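Local coordinates for protein HP0958 (Helicobacter pylori, PDB 3NA7) that probably acts in flagellar biogenesis as an export chaperone and post-transcriptional regulator, built from a kinked antiparallel coiled-coil hairpin and a C4 zinc ribbon, at residues 8-13 and 179-184; 21-26 and 156-161. One frame throughout, in Å; residues are numbered along the deposited sequence.

Interaction 1 of 2, residues 8-13 and 179-184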
ATOM      1  N   LYS A   8      27.903   0.629  30.852  1.00 72.27           N
ATOM      2  CA  LYS A   8      27.207  -0.634  31.101  1.00 71.29           C
ATOM      3  C   LYS A   8      25.715  -0.401  31.294  1.00 66.22           C
ATOM      4  O   LYS A   8      24.896  -1.106  30.715  1.00 65.64           O
ATOM      5  CB  LYS A   8      27.802  -1.372  32.315  1.00 73.50           C
ATOM      6  CG  LYS A   8      27.145  -2.719  32.625  1.00 75.80           C
ATOM      7  CD  LYS A   8      28.033  -3.652  33.468  1.00 82.76           C
ATOM      8  CE  LYS A   8      27.498  -5.107  33.402  1.00 86.54           C
ATOM      9  NZ  LYS A   8      28.307  -6.116  34.180  1.00 87.01           N
ATOM     10  N   GLN A   9      25.372   0.598  32.101  1.00 64.06           N
ATOM     11  CA  GLN A   9      23.974   0.906  32.406  1.00 60.70           C
ATOM     12  C   GLN A   9      23.156   1.276  31.185  1.00 57.36           C
ATOM     13  O   GLN A   9      22.027   0.847  31.066  1.00 56.55           O
ATOM     14  CB  GLN A   9      23.872   2.001  33.461  1.00 60.23           C
ATOM     15  CG  GLN A   9      23.781   1.452  34.871  1.00 61.95           C
ATOM     16  CD  GLN A   9      23.861   2.548  35.917  1.00 62.22           C
ATOM     17  OE1 GLN A   9      24.811   3.332  35.941  1.00 65.91           O
ATOM     18  NE2 GLN A   9      22.869   2.595  36.800  1.00 61.61           N
ATOM     19  N   LEU A  10      23.747   2.061  30.290  1.00 57.89           N
ATOM     20  CA  LEU A  10      23.124   2.481  29.036  1.00 56.34           C
ATOM     21  C   LEU A  10      23.035   1.352  28.024  1.00 58.07           C
ATOM     22  O   LEU A  10      22.085   1.311  27.227  1.00 58.03           O
ATOM     23  CB  LEU A  10      23.901   3.642  28.402  1.00 57.16           C
ATOM     24  CG  LEU A  10      23.928   4.957  29.183  1.00 54.73           C
ATOM     25  CD1 LEU A  10      24.380   6.118  28.295  1.00 58.76           C
ATOM     26  CD2 LEU A  10      22.567   5.244  29.757  1.00 52.52           C
ATOM     27  N   ILE A  11      24.023   0.454  28.027  1.00 59.81           N
ATOM     28  CA  ILE A  11      23.959  -0.732  27.165  1.00 59.84           C
ATOM     29  C   ILE A  11      22.772  -1.599  27.567  1.00 58.85           C
ATOM     30  O   ILE A  11      21.985  -1.968  26.706  1.00 58.68           O
ATOM     31  CB  ILE A  11      25.297  -1.534  27.087  1.00 63.41           C
ATOM     32  CG1 ILE A  11      26.346  -0.730  26.311  1.00 63.90           C
ATOM     33  CG2 ILE A  11      25.081  -2.912  26.381  1.00 61.82           C
ATOM     34  CD1 ILE A  11      27.805  -1.091  26.624  1.00 70.81           C
ATOM     35  N   GLU A  12      22.609  -1.895  28.857  1.00 58.66           N
ATOM     36  CA  GLU A  12      21.411  -2.634  29.294  1.00 60.71           C
ATOM     37  C   GLU A  12      20.125  -1.926  28.868  1.00 60.12           C
ATOM     38  O   GLU A  12      19.230  -2.568  28.344  1.00 61.35           O
ATOM     39  CB  GLU A  12      21.356  -2.865  30.807  1.00 60.44           C
ATOM     40  CG  GLU A  12      22.623  -3.410  31.450  1.00 71.29           C
ATOM     41  CD  GLU A  12      22.355  -4.076  32.795  1.00 74.50           C
ATOM     42  OE1 GLU A  12      21.967  -5.269  32.801  1.00 83.34           O
ATOM     43  OE2 GLU A  12      22.548  -3.413  33.836  1.00 77.92           O
ATOM     44  N   ILE A  13      20.025  -0.614  29.089  1.00 59.21           N
ATOM     45  CA  ILE A  13      18.790   0.085  28.745  1.00 57.95           C
ATOM     46  C   ILE A  13      18.528   0.055  27.234  1.00 59.24           C
ATOM     47  O   ILE A  13      17.403  -0.177  26.817  1.00 57.36           O
ATOM     48  CB  ILE A  13      18.749   1.544  29.276  1.00 57.59           C
ATOM     49  CG1 ILE A  13      18.770   1.556  30.808  1.00 51.79           C
ATOM     50  CG2 ILE A  13      17.485   2.285  28.763  1.00 54.34           C
ATOM     51  CD1 ILE A  13      19.411   2.800  31.390  1.00 56.17           C
ATOM     52  N   SER A 179      19.867  11.136  30.267  1.00 45.96           N
ATOM     53  CA  SER A 179      19.467  12.252  29.413  1.00 48.24           C
ATOM     54  C   SER A 179      20.389  12.445  28.241  1.00 49.36           C
ATOM     55  O   SER A 179      19.984  12.932  27.189  1.00 51.00           O
ATOM     56  CB  SER A 179      19.441  13.543  30.218  1.00 44.85           C
ATOM     57  OG  SER A 179      18.323  13.530  31.071  1.00 49.52           O
ATOM     58  N   PHE A 180      21.650  12.100  28.449  1.00 51.17           N
ATOM     59  CA  PHE A 180      22.633  12.171  27.404  1.00 53.41           C
ATOM     60  C   PHE A 180      22.272  11.093  26.384  1.00 52.38           C
ATOM     61  O   PHE A 180      22.310  11.326  25.185  1.00 53.12           O
ATOM     62  CB  PHE A 180      24.021  11.916  28.010  1.00 55.82           C
ATOM     63  CG  PHE A 180      25.144  12.340  27.130  1.00 60.79           C
ATOM     64  CD1 PHE A 180      25.529  13.680  27.066  1.00 65.79           C
ATOM     65  CD2 PHE A 180      25.812  11.404  26.346  1.00 63.60           C
ATOM     66  CE1 PHE A 180      26.584  14.088  26.227  1.00 69.71           C
ATOM     67  CE2 PHE A 180      26.870  11.796  25.505  1.00 67.67           C
ATOM     68  CZ  PHE A 180      27.253  13.142  25.444  1.00 70.43           C
ATOM     69  N   TYR A 181      21.918   9.912  26.892  1.00 51.94           N
ATOM     70  CA  TYR A 181      21.373   8.827  26.104  1.00 51.27           C
ATOM     71  C   TYR A 181      20.103   9.263  25.350  1.00 50.72           C
ATOM     72  O   TYR A 181      20.069   9.206  24.112  1.00 51.24           O
ATOM     73  CB  TYR A 181      21.088   7.605  26.995  1.00 51.95           C
ATOM     74  CG  TYR A 181      20.363   6.480  26.280  1.00 53.41           C
ATOM     75  CD1 TYR A 181      20.971   5.800  25.213  1.00 58.82           C
ATOM     76  CD2 TYR A 181      19.085   6.090  26.670  1.00 53.96           C
ATOM     77  CE1 TYR A 181      20.315   4.765  24.543  1.00 59.89           C
ATOM     78  CE2 TYR A 181      18.409   5.066  26.006  1.00 55.61           C
ATOM     79  CZ  TYR A 181      19.035   4.406  24.946  1.00 59.90           C
ATOM     80  OH  TYR A 181      18.394   3.389  24.286  1.00 58.07           O
ATOM     81  N   GLU A 182      19.087   9.725  26.075  1.00 48.94           N
ATOM     82  CA  GLU A 182      17.828  10.161  25.420  1.00 49.78           C
ATOM     83  C   GLU A 182      17.997  11.274  24.385  1.00 48.97           C
ATOM     84  O   GLU A 182      17.399  11.217  23.331  1.00 49.22           O
ATOM     85  CB  GLU A 182      16.739  10.496  26.432  1.00 48.57           C
ATOM     86  CG  GLU A 182      16.250   9.260  27.216  1.00 51.17           C
ATOM     87  CD  GLU A 182      15.432   8.275  26.357  1.00 54.14           C
ATOM     88  OE1 GLU A 182      14.584   8.713  25.553  1.00 61.66           O
ATOM     89  OE2 GLU A 182      15.628   7.056  26.497  1.00 53.05           O
ATOM     90  N   ARG A 183      18.853  12.252  24.645  1.00 50.69           N
ATOM     91  CA  ARG A 183      19.080  13.307  23.643  1.00 52.62           C
ATOM     92  C   ARG A 183      19.563  12.721  22.299  1.00 53.19           C
ATOM     93  O   ARG A 183      19.096  13.118  21.232  1.00 52.48           O
ATOM     94  CB  ARG A 183      20.066  14.345  24.182  1.00 53.02           C
ATOM     95  CG  ARG A 183      20.445  15.463  23.189  1.00 58.00           C
ATOM     96  CD  ARG A 183      21.229  16.587  23.906  1.00 63.35           C
ATOM     97  NE  ARG A 183      22.471  16.086  24.501  1.00 62.98           N
ATOM     98  CZ  ARG A 183      23.324  16.801  25.237  1.00 66.11           C
ATOM     99  NH1 ARG A 183      23.105  18.089  25.507  1.00 64.85           N
ATOM    100  NH2 ARG A 183      24.413  16.216  25.705  1.00 62.30           N
ATOM    101  N   ILE A 184      20.476  11.754  22.361  1.00 53.34           N
ATOM    102  CA  ILE A 184      20.965  11.108  21.142  1.00 55.46           C
ATOM    103  C   ILE A 184      19.914  10.189  20.516  1.00 55.35           C
ATOM    104  O   ILE A 184      19.762  10.135  19.290  1.00 56.31           O
ATOM    105  CB  ILE A 184      22.364  10.443  21.353  1.00 56.27           C
ATOM    106  CG1 ILE A 184      23.438  11.545  21.356  1.00 58.60           C
ATOM    107  CG2 ILE A 184      22.632   9.380  20.264  1.00 56.06           C
ATOM    108  CD1 ILE A 184      24.608  11.377  22.345  1.00 60.89           C
TER

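Interaction 2 of 2, residues 21-26 and 156-161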
ATOM      1  N   ASP A  21      11.241  -2.203  20.340  1.00 55.04           N
ATOM      2  CA  ASP A  21      11.089  -1.827  18.939  1.00 56.85           C
ATOM      3  C   ASP A  21      11.059  -2.969  17.939  1.00 57.09           C
ATOM      4  O   ASP A  21      10.358  -2.872  16.944  1.00 55.02           O
ATOM      5  CB  ASP A  21      12.179  -0.852  18.522  1.00 59.08           C
ATOM      6  CG  ASP A  21      11.734   0.590  18.644  1.00 65.90           C
ATOM      7  OD1 ASP A  21      10.959   1.051  17.756  1.00 66.80           O
ATOM      8  OD2 ASP A  21      12.165   1.254  19.619  1.00 66.93           O
ATOM      9  N   SER A  22      11.868  -4.006  18.179  1.00 57.99           N
ATOM     10  CA  SER A  22      12.105  -5.081  17.209  1.00 60.86           C
ATOM     11  C   SER A  22      10.965  -6.106  17.229  1.00 59.93           C
ATOM     12  O   SER A  22      10.915  -7.037  16.410  1.00 60.26           O
ATOM     13  CB  SER A  22      13.465  -5.750  17.461  1.00 62.20           C
ATOM     14  OG  SER A  22      13.400  -6.636  18.564  1.00 65.97           O
ATOM     15  N   LEU A  23      10.053  -5.894  18.170  1.00 58.86           N
ATOM     16  CA  LEU A  23       8.801  -6.605  18.247  1.00 57.31           C
ATOM     17  C   LEU A  23       7.720  -5.985  17.400  1.00 56.18           C
ATOM     18  O   LEU A  23       6.623  -6.546  17.261  1.00 55.96           O
ATOM     19  CB  LEU A  23       8.336  -6.672  19.704  1.00 55.85           C
ATOM     20  CG  LEU A  23       9.106  -7.688  20.561  1.00 54.96           C
ATOM     21  CD1 LEU A  23       8.815  -7.477  22.036  1.00 48.95           C
ATOM     22  CD2 LEU A  23       8.803  -9.155  20.157  1.00 59.06           C
ATOM     23  N   GLU A  24       7.998  -4.815  16.838  1.00 57.94           N
ATOM     24  CA  GLU A  24       7.036  -4.178  15.927  1.00 55.82           C
ATOM     25  C   GLU A  24       6.880  -4.922  14.598  1.00 54.26           C
ATOM     26  O   GLU A  24       5.756  -5.110  14.132  1.00 51.48           O
ATOM     27  CB  GLU A  24       7.388  -2.719  15.687  1.00 58.50           C
ATOM     28  CG  GLU A  24       7.088  -1.810  16.887  1.00 64.23           C
ATOM     29  CD  GLU A  24       5.667  -1.978  17.420  1.00 68.37           C
ATOM     30  OE1 GLU A  24       4.701  -1.983  16.601  1.00 63.19           O
ATOM     31  OE2 GLU A  24       5.537  -2.117  18.661  1.00 68.78           O
ATOM     32  N   PRO A  25       8.010  -5.298  13.958  1.00 55.68           N
ATOM     33  CA  PRO A  25       7.932  -6.202  12.801  1.00 55.70           C
ATOM     34  C   PRO A  25       7.206  -7.519  13.135  1.00 52.84           C
ATOM     35  O   PRO A  25       6.564  -8.096  12.252  1.00 51.25           O
ATOM     36  CB  PRO A  25       9.403  -6.487  12.444  1.00 55.42           C
ATOM     37  CG  PRO A  25      10.202  -5.430  13.094  1.00 59.47           C
ATOM     38  CD  PRO A  25       9.335  -4.649  14.061  1.00 56.64           C
ATOM     39  N   LEU A  26       7.312  -7.976  14.386  1.00 50.57           N
ATOM     40  CA  LEU A  26       6.685  -9.251  14.788  1.00 48.84           C
ATOM     41  C   LEU A  26       5.167  -9.142  14.721  1.00 47.51           C
ATOM     42  O   LEU A  26       4.495 -10.055  14.210  1.00 46.16           O
ATOM     43  CB  LEU A  26       7.131  -9.706  16.188  1.00 47.18           C
ATOM     44  CG  LEU A  26       6.743 -11.143  16.592  1.00 47.51           C
ATOM     45  CD1 LEU A  26       7.239 -12.211  15.614  1.00 40.45           C
ATOM     46  CD2 LEU A  26       7.184 -11.495  18.027  1.00 42.58           C
ATOM     47  N   LYS A 156       1.990  -7.292  22.860  1.00 54.92           N
ATOM     48  CA  LYS A 156       1.864  -5.996  23.544  1.00 57.86           C
ATOM     49  C   LYS A 156       2.229  -6.096  25.028  1.00 58.85           C
ATOM     50  O   LYS A 156       3.014  -5.292  25.541  1.00 59.55           O
ATOM     51  CB  LYS A 156       0.450  -5.449  23.399  1.00 59.26           C
ATOM     52  CG  LYS A 156      -0.008  -5.276  21.954  1.00 62.99           C
ATOM     53  CD  LYS A 156       0.221  -3.903  21.415  1.00 65.30           C
ATOM     54  CE  LYS A 156      -0.647  -3.712  20.166  1.00 67.94           C
ATOM     55  NZ  LYS A 156      -0.271  -2.510  19.387  1.00 65.69           N
ATOM     56  N   GLU A 157       1.683  -7.103  25.703  1.00 60.34           N
ATOM     57  CA  GLU A 157       1.985  -7.339  27.116  1.00 61.23           C
ATOM     58  C   GLU A 157       3.476  -7.576  27.333  1.00 59.50           C
ATOM     59  O   GLU A 157       4.045  -7.060  28.300  1.00 60.63           O
ATOM     60  CB  GLU A 157       1.120  -8.461  27.674  1.00 62.16           C
ATOM     61  CG  GLU A 157      -0.383  -8.148  27.500  1.00 68.94           C
ATOM     62  CD  GLU A 157      -1.324  -9.314  27.824  1.00 77.13           C
ATOM     63  OE1 GLU A 157      -2.547  -9.062  27.955  1.00 79.68           O
ATOM     64  OE2 GLU A 157      -0.856 -10.472  27.949  1.00 79.60           O
ATOM     65  N   THR A 158       4.133  -8.270  26.407  1.00 56.97           N
ATOM     66  CA  THR A 158       5.591  -8.387  26.492  1.00 56.46           C
ATOM     67  C   THR A 158       6.299  -7.004  26.396  1.00 55.43           C
ATOM     68  O   THR A 158       7.258  -6.747  27.127  1.00 55.84           O
ATOM     69  CB  THR A 158       6.192  -9.418  25.492  1.00 55.58           C
ATOM     70  OG1 THR A 158       5.565 -10.693  25.674  1.00 57.61           O
ATOM     71  CG2 THR A 158       7.675  -9.615  25.756  1.00 56.96           C
ATOM     72  N   GLN A 159       5.842  -6.123  25.511  1.00 53.82           N
ATOM     73  CA  GLN A 159       6.487  -4.816  25.399  1.00 53.94           C
ATOM     74  C   GLN A 159       6.320  -4.033  26.697  1.00 53.56           C
ATOM     75  O   GLN A 159       7.240  -3.360  27.110  1.00 52.76           O
ATOM     76  CB  GLN A 159       6.015  -4.020  24.175  1.00 53.14           C
ATOM     77  CG  GLN A 159       6.428  -4.660  22.828  1.00 54.43           C
ATOM     78  CD  GLN A 159       5.864  -3.905  21.617  1.00 60.59           C
ATOM     79  OE1 GLN A 159       4.653  -3.898  21.378  1.00 60.27           O
ATOM     80  NE2 GLN A 159       6.746  -3.262  20.852  1.00 61.73           N
ATOM     81  N   GLN A 160       5.165  -4.171  27.355  1.00 54.44           N
ATOM     82  CA  GLN A 160       4.933  -3.525  28.637  1.00 55.84           C
ATOM     83  C   GLN A 160       5.872  -4.061  29.733  1.00 56.76           C
ATOM     84  O   GLN A 160       6.503  -3.274  30.451  1.00 57.53           O
ATOM     85  CB  GLN A 160       3.467  -3.647  29.045  1.00 58.84           C
ATOM     86  CG  GLN A 160       2.515  -3.085  28.001  1.00 66.68           C
ATOM     87  CD  GLN A 160       1.076  -2.997  28.472  1.00 74.78           C
ATOM     88  OE1 GLN A 160       0.685  -2.035  29.145  1.00 82.79           O
ATOM     89  NE2 GLN A 160       0.270  -3.983  28.091  1.00 79.72           N
ATOM     90  N   ILE A 161       5.976  -5.394  29.845  1.00 56.30           N
ATOM     91  CA  ILE A 161       6.949  -6.021  30.735  1.00 53.40           C
ATOM     92  C   ILE A 161       8.358  -5.497  30.434  1.00 49.68           C
ATOM     93  O   ILE A 161       9.069  -5.148  31.351  1.00 52.39           O
ATOM     94  CB  ILE A 161       6.895  -7.586  30.678  1.00 54.45           C
ATOM     95  CG1 ILE A 161       5.624  -8.115  31.355  1.00 56.28           C
ATOM     96  CG2 ILE A 161       8.150  -8.221  31.337  1.00 52.25           C
ATOM     97  CD1 ILE A 161       5.083  -9.434  30.725  1.00 53.57           C
TER

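Interaction 1 of 2, residues 8-13 and 179-184
Leu10 and Ile13 of helix 4-22 pack on Tyr181 of helix 175-188, a helix-on-helix contact at the end of the molecule where the coiled-coil hairpin meets the zinc-ribbon part. The closest backbone pair is Leu10 and Tyr181, with CA atoms 7.2 Å apart, and the two segments bury 174 Å² between them, so the contact is compact and centred on one aromatic side chain.

Leu10 brings both methyls against the root of that side chain, from one side: its CD1 lies 3.8 Å from Tyr181 CB and its CD2 3.9 Å from the same atom. The two side chains run past one another in opposite senses. One turn further along, Ile13 reaches the ring with its branch methyl, CG2, which stands 4.0 Å from Tyr181 CE2; CD2 of Leu10 and CG2 of Ile13 both come at the ring obliquely. Tyr181 can meet both residues because its CG lies opposite the backbone nitrogen (chi1 173°), which slants the ring in toward helix 4-22, its CE2 atom coming to Ile13 and its hydroxyl beyond.

The surroundings explain why all three residues are buried. Ile193 of strand 193-195 touches both Leu10 and Tyr181, and Ile231 of strand 231-233 also meets Leu10, so the small sheet adjoins this contact. Ile13 also touches Lys166 and Leu169 of helix 91-171. Between the segments the contact is wholly apolar, and the polar end of the tyrosine is satisfied one turn beyond Ile13, where Tyr181 OH is hydrogen-bonded to OD2 of Asp17.

Interaction 2 of 2, residues 21-26 and 156-161
Gln159 extends from helix 91-171 past Leu23 and meets Glu24 nearly at right angles, so one side chain serves two neighbours in different ways. The side chains of Leu23 and Gln159 lie alongside one another, pointing opposite ways: Leu23 CD1 lies 3.8 Å from Gln159 CG, while Leu23 CB lies 3.9 Å from Gln159 NE2. Gln159 thus runs alongside the leucine, its CG against CD1 and its amide nitrogen beside CB, and its straight run beyond CG (chi2 176°) carries the amide on to Glu24.

There Gln159 NE2 donates to Glu24 OE2 over 2.8 Å, with an N-H...O angle of 166°. The acceptor lies almost in the amide plane; seen from the carboxylate, the donor comes from the anti side and 22° out of plane. Glu24 brings OE2 round through a bend at its second torsion. Gln159 NE2 also donates to Ile20 O, and these two bonds fix which way round the amide sits, since reversing it would turn its oxygen toward two acceptors.

The second bond bears on the backbone. Glu24 N pairs with Asp21 O at 3.1 Å, three residues back, and Pro25 has no N-H to offer the preceding turn. Ile20 O receiving a side-chain N-H from the facing helix is consistent with a local break in regular helical bonding.

Ile162 of helix 91-171 also touches Leu23, and Ile155 of that helix touches Leu26; the contact therefore lies on the surface where the junction of helices 4-22 and 24-85 runs along the antiparallel helix 91-171.

From the N terminus, helix 4-22 first supplies residues 8-13 to interaction 1 and then, at its junction with helix 24-85, residues 21-26 to interaction 2. The chain runs out along helix 24-85, turns, and comes back along helix 91-171, where residues 156-161 close the inner loop of 129 residues. It then enters helix 175-188, whose residues 179-184 close the outer loop of 165. The loops are therefore nested, not crossed. The centres of the two interactions are 20 Å apart, and their nearest atoms about 8 Å, without touching. Interaction 2 joins the two arms of the hairpin; interaction 1 ties helix 4-22 to the helix leading into the zinc ribbon.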